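Local coordinates for pyridoxamine 5'-phosphate oxidase family protein (Corynebacterium diphtheriae NCTC 13129, PDB 3CP3) that is of unknown function but, as a member of the pyridoxamine 5'-phosphate oxidase family, may bind a flavin such as FMN, at residues S18-R23 and W90-K95; V45-D50 and V77-D82; H109-G114 and Y124-I129. All blocks are in the same frame, centred on the assembly; numbering follows the deposited sequence.

Interaction 1 of 3, residues S18-R23 and W90-K95; sequences SDSLSR and WSVVLK
R23 lies along the indole of W90, where helix 17-25 packs across strand 89-100 in the curled antiparallel sheet of this FMN-binding-clan fold. The helix runs almost square to the strand, at 98° with their segment axes 8.5 Å apart. The two side chains run past each other in opposite senses, so the base of the arginine rests on the far end of the indole and its tip on the near end. R23 CB sits 3.8 Å from the centroid of the six-membered ring of W90, a CH-pi contact over the face, while CD of the extended chain follows above the middle of the indole. Farther on, R23 NH1 comes within 3.5 Å of W90 CG. Here the guanidinium stands on edge, its plane 76° from the indole, giving a cation-pi contact over the five-membered ring without parallel stacking. A long arginine suits this place because its methylenes can lie on the aromatic surface while its charged end continues beyond them.

Smaller residues fill the rest of the interface. S20 is slim enough for the helix to come close: its backbone carbonyl O meets V92 CG2 at 3.4 Å, with S20 CB also against that methyl. L21 points its CB away from the strand, yet its end returns to L94, with L21 CD2 and L94 CD2 4.2 Å apart.

Behind this first shell, S20 OG is hydrogen-bonded to D16 O just before the helix, and L15 lies against both S20 and R23. D19, one helical turn before R23, holds the guanidinium side-on in a bidentate salt bridge. R23 NH2 reaches the syn lone pair of D19 OD2, while R23 NE gives D19 OD1 a nearly straight bond of 2.9 Å from above the carboxylate plane.

Interaction 2 of 3, residues V45-D50 and V77-D82; sequences VNFVLD and VLFEVD
F79 drives the edge of its ring into the face of F47, a T-shaped aromatic pair at the heart of the curled antiparallel sheet. The ring centroids are 4.9 Å apart and the planes meet at 69°. F79 CZ is the leading bump, lying 3.4 Å from F47 CG, with F79 CE2 beside it over the same face but displaced toward the rim. Because CG of F79 lies anti to its backbone N (chi1 -168°), the ring extends toward strand 39-50 and, with F47 reaching back, spans the 10.3 Å between the segment axes.

Two valines shape the hollow around this pair. V45 CG2 abuts the rim of F79 close to the ring plane, 3.5 Å from CE1. Farther along strand 76-83, V81 CG2 approaches the far end of F47 obliquely, at 3.8 Å from CZ. Branched valines suit these positions: each offers a compact methyl to a flat ring. Flat, purely apolar phenylalanines suit the middle, since no hydrogen bond crosses between the segments and the four touching residues are buried.

The strands cross at 93°, as orthogonal walls of one curled sheet whose apolar sides face each other. E80 and D82, on the reverse side of strand 76-83, look toward the dimer interface, where D82 forms a salt bridge with R31 of the second subunit. Strand 29-36 pairs with both walls and sends L32 against F79; strand 57-62 adds V58 beside F47 and F60 beside V45, while L24 of helix 17-25 touches both F47 and V81.

Interaction 3 of 3, residues H109-G114 and Y124-I129; sequences HADTLG and YNFVRI
A110 sets its methyl on the ring of F126, joining helix 104-110 and the turn that follows to the start of strand 125-139, one of the strands of the curled antiparallel sheet. This is the apolar part of the contact. A110 CB lies 3.8 Å from the ring centroid and only 10° off its normal, a CH-pi contact centred over the face. Alanine fits because a single methyl lets the backbone approach closely, and phenylalanine because its broad face receives that methyl. With chi1 at -73°, CG of F126 is anti to the carbonyl carbon, and the ring reaches from the strand toward A110. V101 and L115 also pack against it.

The polar approach comes at the rim. D111 OD1 meets the edge of F126 near the ring plane, 3.4 Å from CZ, with the carboxylate turned 71° to the ring. The same D111 OD1 stands 3.5 Å from Y124 OH. R61, which also packs against Y124 and F126, forms a long, weak ion pair with this oxygen.

Hydrogen bonds occur within 109-114, though none joins the two segments. H109 O accepts from both T112 N at 3.0 Å and T112 OG1 at 2.7 Å, the hydroxyl lying in the carbonyl plane on a lone pair. Threonine is apt at this position because its short side chain can fold back onto the carbonyl of H109. The overlapping type I turn from A110 to L113 is closed by L113 N to A110 O, 3.3 Å.

Chemically, the contact combines a buried CH-pi contact with an exposed acidic rim: an aromatic edge carries partial positive charge, and D111 OD1 probably gains a modest electrostatic attraction there.

From the N terminus, helix 17-25 comes first, and interaction 1 closes a long loop when strand 89-100 reaches it. Interaction 2 is nested inside that loop, where strand 39-50 meets strand 76-83. Strands 76-83 and 89-100 are adjacent antiparallel neighbours, so the two contacts touch through backbone pairing of V92 with V81 and L94 with F79. Interaction 3 follows in series, closing a short loop between helix 104-110 and strand 125-139. It joins interaction 2 through a probable hydrogen bond between D50 OD2 and H109 NE2 and through packing of F79 on I129. Interactions 1 and 3, on opposite sides of the chain's centre, each tie a helix to the curled sheet; interaction 2 joins two of its crossing strands.

Interaction 1 of 3, residues S18-R23 and W90-K95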
ATOM      1  N   SER A  18      19.609  -6.266   3.500  1.00 26.17           N
ATOM      2  CA  SER A  18      20.091  -5.286   4.492  1.00 26.81           C
ATOM      3  C   SER A  18      19.722  -3.871   4.130  1.00 25.41           C
ATOM      4  O   SER A  18      19.334  -3.097   4.988  1.00 25.76           O
ATOM      5  CB  SER A  18      21.625  -5.297   4.581  1.00 25.63           C
ATOM      6  OG  SER A  18      22.055  -6.356   5.396  1.00 33.92           O
ATOM      7  N   ASP A  19      19.925  -3.507   2.863  1.00 24.85           N
ATOM      8  CA  ASP A  19      19.539  -2.178   2.348  1.00 24.40           C
ATOM      9  C   ASP A  19      18.030  -1.993   2.548  1.00 25.12           C
ATOM     10  O   ASP A  19      17.545  -0.966   3.067  1.00 24.29           O
ATOM     11  CB  ASP A  19      19.958  -2.113   0.861  1.00 24.14           C
ATOM     12  CG  ASP A  19      19.819  -0.712   0.232  1.00 24.87           C
ATOM     13  OD1 ASP A  19      19.622   0.322   0.946  1.00 23.10           O
ATOM     14  OD2 ASP A  19      19.819  -0.651  -1.018  1.00 23.94           O
ATOM     15  N   SER A  20      17.269  -2.973   2.093  1.00 25.44           N
ATOM     16  CA  SER A  20      15.818  -2.956   2.228  1.00 25.89           C
ATOM     17  C   SER A  20      15.342  -2.706   3.655  1.00 25.37           C
ATOM     18  O   SER A  20      14.485  -1.817   3.927  1.00 27.83           O
ATOM     19  CB  SER A  20      15.260  -4.303   1.727  1.00 26.33           C
ATOM     20  OG  SER A  20      15.357  -4.309   0.307  1.00 26.41           O
ATOM     21  N   LEU A  21      15.872  -3.478   4.561  1.00 26.16           N
ATOM     22  CA  LEU A  21      15.504  -3.294   6.001  1.00 27.72           C
ATOM     23  C   LEU A  21      15.985  -1.978   6.612  1.00 28.92           C
ATOM     24  O   LEU A  21      15.256  -1.377   7.423  1.00 30.38           O
ATOM     25  CB  LEU A  21      15.980  -4.473   6.829  1.00 27.90           C
ATOM     26  CG  LEU A  21      15.256  -5.777   6.469  1.00 28.94           C
ATOM     27  CD1 LEU A  21      15.962  -6.916   7.199  1.00 32.26           C
ATOM     28  CD2 LEU A  21      13.770  -5.686   6.789  1.00 28.55           C
ATOM     29  N   SER A  22      17.190  -1.512   6.248  1.00 27.69           N
ATOM     30  CA  SER A  22      17.583  -0.170   6.705  1.00 26.49           C
ATOM     31  C   SER A  22      16.581   0.885   6.203  1.00 26.72           C
ATOM     32  O   SER A  22      16.123   1.803   6.944  1.00 26.53           O
ATOM     33  CB  SER A  22      18.967   0.166   6.183  1.00 24.89           C
ATOM     34  OG  SER A  22      19.918  -0.780   6.649  1.00 25.34           O
ATOM     35  N   ARG A  23      16.214   0.797   4.937  1.00 25.66           N
ATOM     36  CA  ARG A  23      15.348   1.843   4.384  1.00 27.12           C
ATOM     37  C   ARG A  23      13.954   1.752   5.016  1.00 28.26           C
ATOM     38  O   ARG A  23      13.311   2.768   5.355  1.00 29.79           O
ATOM     39  CB  ARG A  23      15.208   1.692   2.880  1.00 26.46           C
ATOM     40  CG  ARG A  23      16.495   2.065   2.067  1.00 26.00           C
ATOM     41  CD  ARG A  23      16.202   1.955   0.624  1.00 27.44           C
ATOM     42  NE  ARG A  23      17.412   1.734  -0.183  1.00 22.15           N
ATOM     43  CZ  ARG A  23      17.567   2.177  -1.420  1.00 25.20           C
ATOM     44  NH1 ARG A  23      16.649   2.965  -1.968  1.00 24.69           N
ATOM     45  NH2 ARG A  23      18.672   1.847  -2.107  1.00 19.81           N
ATOM     46  N   TRP A  90      11.718   4.115  -4.371  1.00 33.65           N
ATOM     47  CA  TRP A  90      11.953   2.753  -3.827  1.00 32.33           C
ATOM     48  C   TRP A  90      10.760   2.296  -3.024  1.00 32.55           C
ATOM     49  O   TRP A  90       9.949   3.130  -2.540  1.00 34.31           O
ATOM     50  CB  TRP A  90      13.214   2.691  -2.925  1.00 30.78           C
ATOM     51  CG  TRP A  90      13.180   3.551  -1.694  1.00 28.17           C
ATOM     52  CD1 TRP A  90      13.640   4.849  -1.584  1.00 31.07           C
ATOM     53  CD2 TRP A  90      12.671   3.211  -0.391  1.00 27.37           C
ATOM     54  NE1 TRP A  90      13.457   5.302  -0.323  1.00 28.21           N
ATOM     55  CE2 TRP A  90      12.860   4.334   0.438  1.00 30.63           C
ATOM     56  CE3 TRP A  90      12.089   2.075   0.149  1.00 26.59           C
ATOM     57  CZ2 TRP A  90      12.455   4.361   1.777  1.00 29.24           C
ATOM     58  CZ3 TRP A  90      11.688   2.078   1.479  1.00 28.22           C
ATOM     59  CH2 TRP A  90      11.891   3.222   2.292  1.00 32.68           C
ATOM     60  N   SER A  91      10.625   0.974  -2.889  1.00 31.38           N
ATOM     61  CA  SER A  91       9.638   0.389  -1.992  1.00 30.51           C
ATOM     62  C   SER A  91      10.217  -0.856  -1.390  1.00 28.56           C
ATOM     63  O   SER A  91      11.047  -1.502  -2.022  1.00 28.05           O
ATOM     64  CB  SER A  91       8.367  -0.043  -2.752  1.00 31.56           C
ATOM     65  OG  SER A  91       8.717  -0.981  -3.762  1.00 35.61           O
ATOM     66  N   VAL A  92       9.754  -1.213  -0.204  1.00 27.65           N
ATOM     67  CA  VAL A  92      10.158  -2.443   0.445  1.00 28.11           C
ATOM     68  C   VAL A  92       8.823  -3.119   0.825  1.00 30.59           C
ATOM     69  O   VAL A  92       7.943  -2.437   1.394  1.00 31.07           O
ATOM     70  CB  VAL A  92      10.997  -2.171   1.694  1.00 26.01           C
ATOM     71  CG1 VAL A  92      11.248  -3.525   2.526  1.00 25.95           C
ATOM     72  CG2 VAL A  92      12.384  -1.533   1.250  1.00 27.29           C
ATOM     73  N   VAL A  93       8.695  -4.394   0.464  1.00 30.15           N
ATOM     74  CA  VAL A  93       7.507  -5.218   0.796  1.00 29.88           C
ATOM     75  C   VAL A  93       7.972  -6.367   1.679  1.00 31.26           C
ATOM     76  O   VAL A  93       8.874  -7.192   1.292  1.00 29.64           O
ATOM     77  CB  VAL A  93       6.849  -5.747  -0.476  1.00 29.43           C
ATOM     78  CG1 VAL A  93       5.630  -6.776  -0.171  1.00 31.11           C
ATOM     79  CG2 VAL A  93       6.399  -4.625  -1.332  1.00 28.60           C
ATOM     80  N   LEU A  94       7.350  -6.474   2.839  1.00 30.57           N
ATOM     81  CA  LEU A  94       7.550  -7.644   3.659  1.00 31.38           C
ATOM     82  C   LEU A  94       6.368  -8.607   3.493  1.00 32.50           C
ATOM     83  O   LEU A  94       5.194  -8.167   3.472  1.00 32.94           O
ATOM     84  CB  LEU A  94       7.728  -7.220   5.126  1.00 30.67           C
ATOM     85  CG  LEU A  94       8.685  -6.097   5.440  1.00 33.54           C
ATOM     86  CD1 LEU A  94       8.664  -5.932   6.960  1.00 34.69           C
ATOM     87  CD2 LEU A  94      10.125  -6.477   4.927  1.00 33.18           C
ATOM     88  N   LYS A  95       6.654  -9.907   3.328  1.00 31.43           N
ATOM     89  CA  LYS A  95       5.620 -10.920   3.487  1.00 32.17           C
ATOM     90  C   LYS A  95       5.722 -11.509   4.881  1.00 31.93           C
ATOM     91  O   LYS A  95       6.823 -11.830   5.321  1.00 32.24           O
ATOM     92  CB  LYS A  95       5.811 -12.049   2.509  1.00 32.90           C
ATOM     93  CG  LYS A  95       5.542 -11.660   1.058  1.00 37.93           C
ATOM     94  CD  LYS A  95       5.276 -12.936   0.254  1.00 40.99           C
ATOM     95  CE  LYS A  95       5.369 -12.711  -1.266  1.00 48.84           C
ATOM     96  NZ  LYS A  95       4.357 -11.717  -1.769  1.00 49.15           N
TER

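Interaction 2 of 3, residues V45-D50 and V77-D82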
ATOM      1  N   VAL A  45      -0.144   2.370   9.129  1.00 27.19           N
ATOM      2  CA  VAL A  45       0.011   2.298  10.583  1.00 28.95           C
ATOM      3  C   VAL A  45       1.362   2.866  10.903  1.00 29.43           C
ATOM      4  O   VAL A  45       2.247   2.837  10.036  1.00 28.20           O
ATOM      5  CB  VAL A  45      -0.040   0.836  11.115  1.00 28.95           C
ATOM      6  CG1 VAL A  45      -1.398   0.264  10.974  1.00 32.40           C
ATOM      7  CG2 VAL A  45       1.041  -0.114  10.444  1.00 28.52           C
ATOM      8  N   ASN A  46       1.532   3.417  12.109  0.50 29.01           N
ATOM      9  CA  ASN A  46       2.879   3.697  12.643  0.50 28.91           C
ATOM     10  C   ASN A  46       3.461   2.361  13.148  0.50 28.56           C
ATOM     11  O   ASN A  46       2.795   1.601  13.878  0.50 28.43           O
ATOM     12  CB  ASN A  46       2.864   4.773  13.774  0.50 28.98           C
ATOM     13  CG  ASN A  46       2.575   6.203  13.261  0.50 29.79           C
ATOM     14  OD1 ASN A  46       3.281   6.736  12.395  0.50 34.91           O
ATOM     15  ND2 ASN A  46       1.547   6.823  13.811  0.50 27.81           N
ATOM     16  N   PHE A  47       4.695   2.061  12.769  1.00 27.82           N
ATOM     17  CA  PHE A  47       5.313   0.753  13.072  1.00 28.14           C
ATOM     18  C   PHE A  47       6.745   0.994  13.575  1.00 28.40           C
ATOM     19  O   PHE A  47       7.332   2.078  13.379  1.00 28.23           O
ATOM     20  CB  PHE A  47       5.346  -0.146  11.785  1.00 27.76           C
ATOM     21  CG  PHE A  47       6.406   0.281  10.815  1.00 27.76           C
ATOM     22  CD1 PHE A  47       7.661  -0.349  10.797  1.00 26.95           C
ATOM     23  CD2 PHE A  47       6.180   1.337   9.956  1.00 27.12           C
ATOM     24  CE1 PHE A  47       8.672   0.106   9.962  1.00 26.66           C
ATOM     25  CE2 PHE A  47       7.187   1.769   9.069  1.00 28.90           C
ATOM     26  CZ  PHE A  47       8.438   1.156   9.077  1.00 26.15           C
ATOM     27  N   VAL A  48       7.333  -0.044  14.143  1.00 28.86           N
ATOM     28  CA  VAL A  48       8.764  -0.069  14.367  1.00 29.47           C
ATOM     29  C   VAL A  48       9.255  -1.442  13.922  1.00 31.86           C
ATOM     30  O   VAL A  48       8.531  -2.441  14.047  1.00 29.75           O
ATOM     31  CB  VAL A  48       9.148   0.191  15.865  1.00 28.84           C
ATOM     32  CG1 VAL A  48       9.015   1.676  16.215  1.00 30.13           C
ATOM     33  CG2 VAL A  48       8.304  -0.705  16.851  1.00 28.32           C
ATOM     34  N   LEU A  49      10.476  -1.471  13.393  1.00 32.69           N
ATOM     35  CA  LEU A  49      11.165  -2.702  13.061  1.00 36.01           C
ATOM     36  C   LEU A  49      12.013  -3.153  14.252  1.00 37.19           C
ATOM     37  O   LEU A  49      12.818  -2.378  14.767  1.00 36.96           O
ATOM     38  CB  LEU A  49      12.102  -2.444  11.866  1.00 35.31           C
ATOM     39  CG  LEU A  49      12.945  -3.631  11.406  1.00 38.50           C
ATOM     40  CD1 LEU A  49      12.002  -4.716  10.769  1.00 40.50           C
ATOM     41  CD2 LEU A  49      13.975  -3.165  10.381  1.00 36.37           C
ATOM     42  N   ASP A  50      11.841  -4.401  14.668  1.00 39.81           N
ATOM     43  CA  ASP A  50      12.565  -4.986  15.805  1.00 43.52           C
ATOM     44  C   ASP A  50      13.473  -6.108  15.286  1.00 45.55           C
ATOM     45  O   ASP A  50      13.028  -6.986  14.557  1.00 46.23           O
ATOM     46  CB  ASP A  50      11.587  -5.523  16.858  1.00 42.57           C
ATOM     47  CG  ASP A  50      12.295  -6.046  18.113  1.00 44.15           C
ATOM     48  OD1 ASP A  50      13.455  -5.650  18.358  1.00 43.00           O
ATOM     49  OD2 ASP A  50      11.688  -6.842  18.864  1.00 44.68           O
ATOM     50  N   VAL A  77      -0.100 -11.568   5.694  1.00 26.45           N
ATOM     51  CA  VAL A  77      -0.194 -10.136   5.380  1.00 27.77           C
ATOM     52  C   VAL A  77       0.986  -9.718   4.518  1.00 28.94           C
ATOM     53  O   VAL A  77       1.998 -10.451   4.401  1.00 29.27           O
ATOM     54  CB  VAL A  77      -0.198  -9.209   6.670  1.00 28.64           C
ATOM     55  CG1 VAL A  77      -1.460  -9.427   7.523  1.00 26.30           C
ATOM     56  CG2 VAL A  77       1.078  -9.379   7.557  1.00 25.36           C
ATOM     57  N   LEU A  78       0.888  -8.523   3.933  1.00 29.26           N
ATOM     58  CA  LEU A  78       2.069  -7.857   3.454  1.00 27.21           C
ATOM     59  C   LEU A  78       2.203  -6.592   4.232  1.00 28.52           C
ATOM     60  O   LEU A  78       1.199  -6.049   4.703  1.00 28.71           O
ATOM     61  CB  LEU A  78       1.885  -7.393   1.983  1.00 27.74           C
ATOM     62  CG  LEU A  78       1.491  -8.351   0.917  1.00 29.43           C
ATOM     63  CD1 LEU A  78       1.369  -7.533  -0.402  1.00 28.12           C
ATOM     64  CD2 LEU A  78       2.531  -9.510   0.815  1.00 31.92           C
ATOM     65  N   PHE A  79       3.418  -6.100   4.335  1.00 27.74           N
ATOM     66  CA  PHE A  79       3.689  -4.804   4.938  1.00 29.58           C
ATOM     67  C   PHE A  79       4.615  -4.040   4.016  1.00 29.38           C
ATOM     68  O   PHE A  79       5.684  -4.565   3.588  1.00 30.62           O
ATOM     69  CB  PHE A  79       4.286  -4.964   6.359  1.00 29.68           C
ATOM     70  CG  PHE A  79       4.322  -3.667   7.143  1.00 30.31           C
ATOM     71  CD1 PHE A  79       3.175  -3.180   7.743  1.00 31.97           C
ATOM     72  CD2 PHE A  79       5.483  -2.908   7.233  1.00 29.91           C
ATOM     73  CE1 PHE A  79       3.203  -1.964   8.444  1.00 30.87           C
ATOM     74  CE2 PHE A  79       5.500  -1.700   7.915  1.00 27.78           C
ATOM     75  CZ  PHE A  79       4.359  -1.239   8.509  1.00 31.10           C
ATOM     76  N   GLU A  80       4.242  -2.803   3.699  1.00 29.49           N
ATOM     77  CA  GLU A  80       4.919  -2.051   2.699  1.00 28.74           C
ATOM     78  C   GLU A  80       5.274  -0.646   3.174  1.00 32.60           C
ATOM     79  O   GLU A  80       4.484   0.046   3.839  1.00 31.66           O
ATOM     80  CB  GLU A  80       4.086  -1.981   1.367  1.00 26.86           C
ATOM     81  CG  GLU A  80       4.861  -1.407   0.159  1.00 28.67           C
ATOM     82  CD  GLU A  80       4.605   0.075  -0.078  1.00 30.29           C
ATOM     83  OE1 GLU A  80       3.866   0.712   0.757  1.00 29.03           O
ATOM     84  OE2 GLU A  80       5.000   0.553  -1.171  1.00 30.26           O
ATOM     85  N   VAL A  81       6.478  -0.241   2.796  1.00 34.72           N
ATOM     86  CA  VAL A  81       6.958   1.132   2.958  1.00 38.86           C
ATOM     87  C   VAL A  81       7.467   1.581   1.581  1.00 39.13           C
ATOM     88  O   VAL A  81       7.999   0.766   0.795  1.00 36.08           O
ATOM     89  CB  VAL A  81       8.050   1.148   4.070  1.00 41.24           C
ATOM     90  CG1 VAL A  81       8.693   2.491   4.173  1.00 46.44           C
ATOM     91  CG2 VAL A  81       7.488   0.710   5.421  1.00 40.34           C
ATOM     92  N   ASP A  82       7.271   2.856   1.205  1.00 39.35           N
ATOM     93  CA  ASP A  82       7.866   3.396  -0.011  1.00 38.72           C
ATOM     94  C   ASP A  82       8.278   4.870   0.106  1.00 41.34           C
ATOM     95  O   ASP A  82       8.065   5.470   1.178  1.00 40.96           O
ATOM     96  CB  ASP A  82       7.101   3.126  -1.368  1.00 39.08           C
ATOM     97  CG  ASP A  82       5.645   3.756  -1.451  1.00 40.69           C
ATOM     98  OD1 ASP A  82       5.442   4.934  -1.889  1.00 43.69           O
ATOM     99  OD2 ASP A  82       4.706   2.997  -1.250  1.00 30.97           O
TER

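Interaction 3 of 3, residues H109-G114 and Y124-I129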
ATOM      1  N   HIS A 109       8.227  -5.204  26.233  1.00 33.09           N
ATOM      2  CA  HIS A 109       9.276  -5.053  25.236  1.00 33.53           C
ATOM      3  C   HIS A 109       8.868  -4.179  24.002  1.00 33.34           C
ATOM      4  O   HIS A 109       9.565  -3.244  23.660  1.00 33.44           O
ATOM      5  CB  HIS A 109       9.751  -6.445  24.787  1.00 33.17           C
ATOM      6  CG  HIS A 109      10.580  -6.415  23.551  1.00 34.17           C
ATOM      7  ND1 HIS A 109      11.825  -5.826  23.510  1.00 34.71           N
ATOM      8  CD2 HIS A 109      10.317  -6.840  22.291  1.00 31.69           C
ATOM      9  CE1 HIS A 109      12.300  -5.908  22.280  1.00 34.54           C
ATOM     10  NE2 HIS A 109      11.412  -6.532  21.531  1.00 33.60           N
ATOM     11  N   ALA A 110       7.744  -4.484  23.366  1.00 33.51           N
ATOM     12  CA  ALA A 110       7.260  -3.681  22.229  1.00 33.95           C
ATOM     13  C   ALA A 110       7.093  -2.191  22.608  1.00 34.60           C
ATOM     14  O   ALA A 110       7.382  -1.305  21.804  1.00 33.39           O
ATOM     15  CB  ALA A 110       5.975  -4.247  21.710  1.00 33.68           C
ATOM     16  N   ASP A 111       6.676  -1.946  23.850  1.00 35.16           N
ATOM     17  CA  ASP A 111       6.480  -0.596  24.374  1.00 36.68           C
ATOM     18  C   ASP A 111       7.765   0.231  24.590  1.00 36.94           C
ATOM     19  O   ASP A 111       7.691   1.414  24.949  1.00 36.63           O
ATOM     20  CB  ASP A 111       5.674  -0.654  25.663  1.00 37.53           C
ATOM     21  CG  ASP A 111       4.811   0.571  25.861  1.00 39.50           C
ATOM     22  OD1 ASP A 111       4.056   0.922  24.925  1.00 45.03           O
ATOM     23  OD2 ASP A 111       4.893   1.181  26.939  1.00 41.23           O
ATOM     24  N   THR A 112       8.936  -0.379  24.395  1.00 37.33           N
ATOM     25  CA  THR A 112      10.211   0.341  24.589  1.00 38.08           C
ATOM     26  C   THR A 112      10.836   0.741  23.250  1.00 38.54           C
ATOM     27  O   THR A 112      11.906   1.375  23.201  1.00 38.00           O
ATOM     28  CB  THR A 112      11.249  -0.494  25.365  1.00 38.12           C
ATOM     29  OG1 THR A 112      11.588  -1.647  24.588  1.00 40.69           O
ATOM     30  CG2 THR A 112      10.693  -0.939  26.695  1.00 36.95           C
ATOM     31  N   LEU A 113      10.155   0.380  22.167  1.00 38.81           N
ATOM     32  CA  LEU A 113      10.722   0.508  20.832  1.00 39.98           C
ATOM     33  C   LEU A 113      10.532   1.874  20.163  1.00 40.51           C
ATOM     34  O   LEU A 113      11.051   2.094  19.073  1.00 41.21           O
ATOM     35  CB  LEU A 113      10.208  -0.613  19.941  1.00 39.62           C
ATOM     36  CG  LEU A 113      10.591  -2.029  20.414  1.00 41.30           C
ATOM     37  CD1 LEU A 113       9.962  -3.067  19.508  1.00 41.36           C
ATOM     38  CD2 LEU A 113      12.108  -2.226  20.486  1.00 41.61           C
ATOM     39  N   GLY A 114       9.783   2.767  20.798  1.00 41.83           N
ATOM     40  CA  GLY A 114       9.630   4.143  20.321  1.00 42.93           C
ATOM     41  C   GLY A 114       8.494   4.392  19.331  1.00 44.40           C
ATOM     42  O   GLY A 114       8.620   5.259  18.453  1.00 44.98           O
ATOM     43  N   TYR A 124      -5.615  -0.409  23.444  1.00 43.43           N
ATOM     44  CA  TYR A 124      -5.020  -0.897  22.205  1.00 40.85           C
ATOM     45  C   TYR A 124      -4.318  -2.235  22.405  1.00 38.97           C
ATOM     46  O   TYR A 124      -4.110  -2.664  23.539  1.00 38.14           O
ATOM     47  CB  TYR A 124      -4.038   0.145  21.682  1.00 40.62           C
ATOM     48  CG  TYR A 124      -2.829   0.389  22.553  1.00 40.78           C
ATOM     49  CD1 TYR A 124      -1.658  -0.376  22.392  1.00 40.13           C
ATOM     50  CD2 TYR A 124      -2.833   1.403  23.512  1.00 40.86           C
ATOM     51  CE1 TYR A 124      -0.537  -0.136  23.181  1.00 37.74           C
ATOM     52  CE2 TYR A 124      -1.714   1.646  24.301  1.00 40.15           C
ATOM     53  CZ  TYR A 124      -0.574   0.874  24.109  1.00 39.69           C
ATOM     54  OH  TYR A 124       0.518   1.106  24.881  1.00 41.71           O
ATOM     55  N   ASN A 125      -3.956  -2.890  21.304  1.00 36.80           N
ATOM     56  CA  ASN A 125      -3.056  -4.027  21.373  1.00 34.60           C
ATOM     57  C   ASN A 125      -1.899  -3.763  20.429  1.00 32.61           C
ATOM     58  O   ASN A 125      -2.084  -3.113  19.404  1.00 34.06           O
ATOM     59  CB  ASN A 125      -3.733  -5.325  20.915  1.00 34.68           C
ATOM     60  CG  ASN A 125      -4.735  -5.902  21.899  1.00 38.25           C
ATOM     61  OD1 ASN A 125      -5.783  -6.379  21.453  1.00 41.97           O
ATOM     62  ND2 ASN A 125      -4.410  -5.948  23.207  1.00 36.18           N
ATOM     63  N   PHE A 126      -0.742  -4.343  20.707  1.00 30.48           N
ATOM     64  CA  PHE A 126       0.336  -4.436  19.719  1.00 31.17           C
ATOM     65  C   PHE A 126       0.030  -5.596  18.776  1.00 30.25           C
ATOM     66  O   PHE A 126      -0.561  -6.585  19.224  1.00 30.73           O
ATOM     67  CB  PHE A 126       1.628  -4.718  20.457  1.00 30.57           C
ATOM     68  CG  PHE A 126       2.151  -3.522  21.205  1.00 31.41           C
ATOM     69  CD1 PHE A 126       2.768  -2.483  20.520  1.00 34.06           C
ATOM     70  CD2 PHE A 126       1.999  -3.426  22.559  1.00 34.52           C
ATOM     71  CE1 PHE A 126       3.261  -1.367  21.249  1.00 34.87           C
ATOM     72  CE2 PHE A 126       2.478  -2.325  23.274  1.00 37.05           C
ATOM     73  CZ  PHE A 126       3.107  -1.305  22.585  1.00 33.17           C
ATOM     74  N   VAL A 127       0.416  -5.496  17.518  1.00 29.14           N
ATOM     75  CA  VAL A 127       0.360  -6.633  16.595  1.00 28.90           C
ATOM     76  C   VAL A 127       1.820  -6.828  16.219  1.00 29.11           C
ATOM     77  O   VAL A 127       2.531  -5.826  16.073  1.00 27.96           O
ATOM     78  CB  VAL A 127      -0.511  -6.278  15.369  1.00 29.65           C
ATOM     79  CG1 VAL A 127      -0.526  -7.405  14.334  1.00 30.36           C
ATOM     80  CG2 VAL A 127      -1.931  -5.946  15.840  1.00 31.13           C
ATOM     81  N   ARG A 128       2.284  -8.080  16.180  1.00 28.83           N
ATOM     82  CA  ARG A 128       3.620  -8.448  15.734  1.00 28.68           C
ATOM     83  C   ARG A 128       3.515  -9.095  14.360  1.00 29.50           C
ATOM     84  O   ARG A 128       2.690  -9.982  14.167  1.00 27.51           O
ATOM     85  CB  ARG A 128       4.232  -9.507  16.663  1.00 29.26           C
ATOM     86  CG  ARG A 128       5.699  -9.864  16.347  1.00 31.70           C
ATOM     87  CD  ARG A 128       5.996 -11.335  16.682  1.00 36.34           C
ATOM     88  NE  ARG A 128       5.231 -11.772  17.844  1.00 37.71           N
ATOM     89  CZ  ARG A 128       4.587 -12.926  17.954  1.00 40.29           C
ATOM     90  NH1 ARG A 128       4.586 -13.838  16.970  1.00 38.44           N
ATOM     91  NH2 ARG A 128       3.924 -13.175  19.077  1.00 40.80           N
ATOM     92  N   ILE A 129       4.377  -8.673  13.434  1.00 29.06           N
ATOM     93  CA  ILE A 129       4.527  -9.362  12.157  1.00 30.44           C
ATOM     94  C   ILE A 129       5.816 -10.154  12.169  1.00 30.94           C
ATOM     95  O   ILE A 129       6.876  -9.576  12.288  1.00 31.67           O
ATOM     96  CB  ILE A 129       4.531  -8.407  10.886  1.00 30.73           C
ATOM     97  CG1 ILE A 129       3.305  -7.474  10.898  1.00 30.95           C
ATOM     98  CG2 ILE A 129       4.512  -9.310   9.603  1.00 29.61           C
ATOM     99  CD1 ILE A 129       3.316  -6.285   9.866  1.00 30.90           C
TER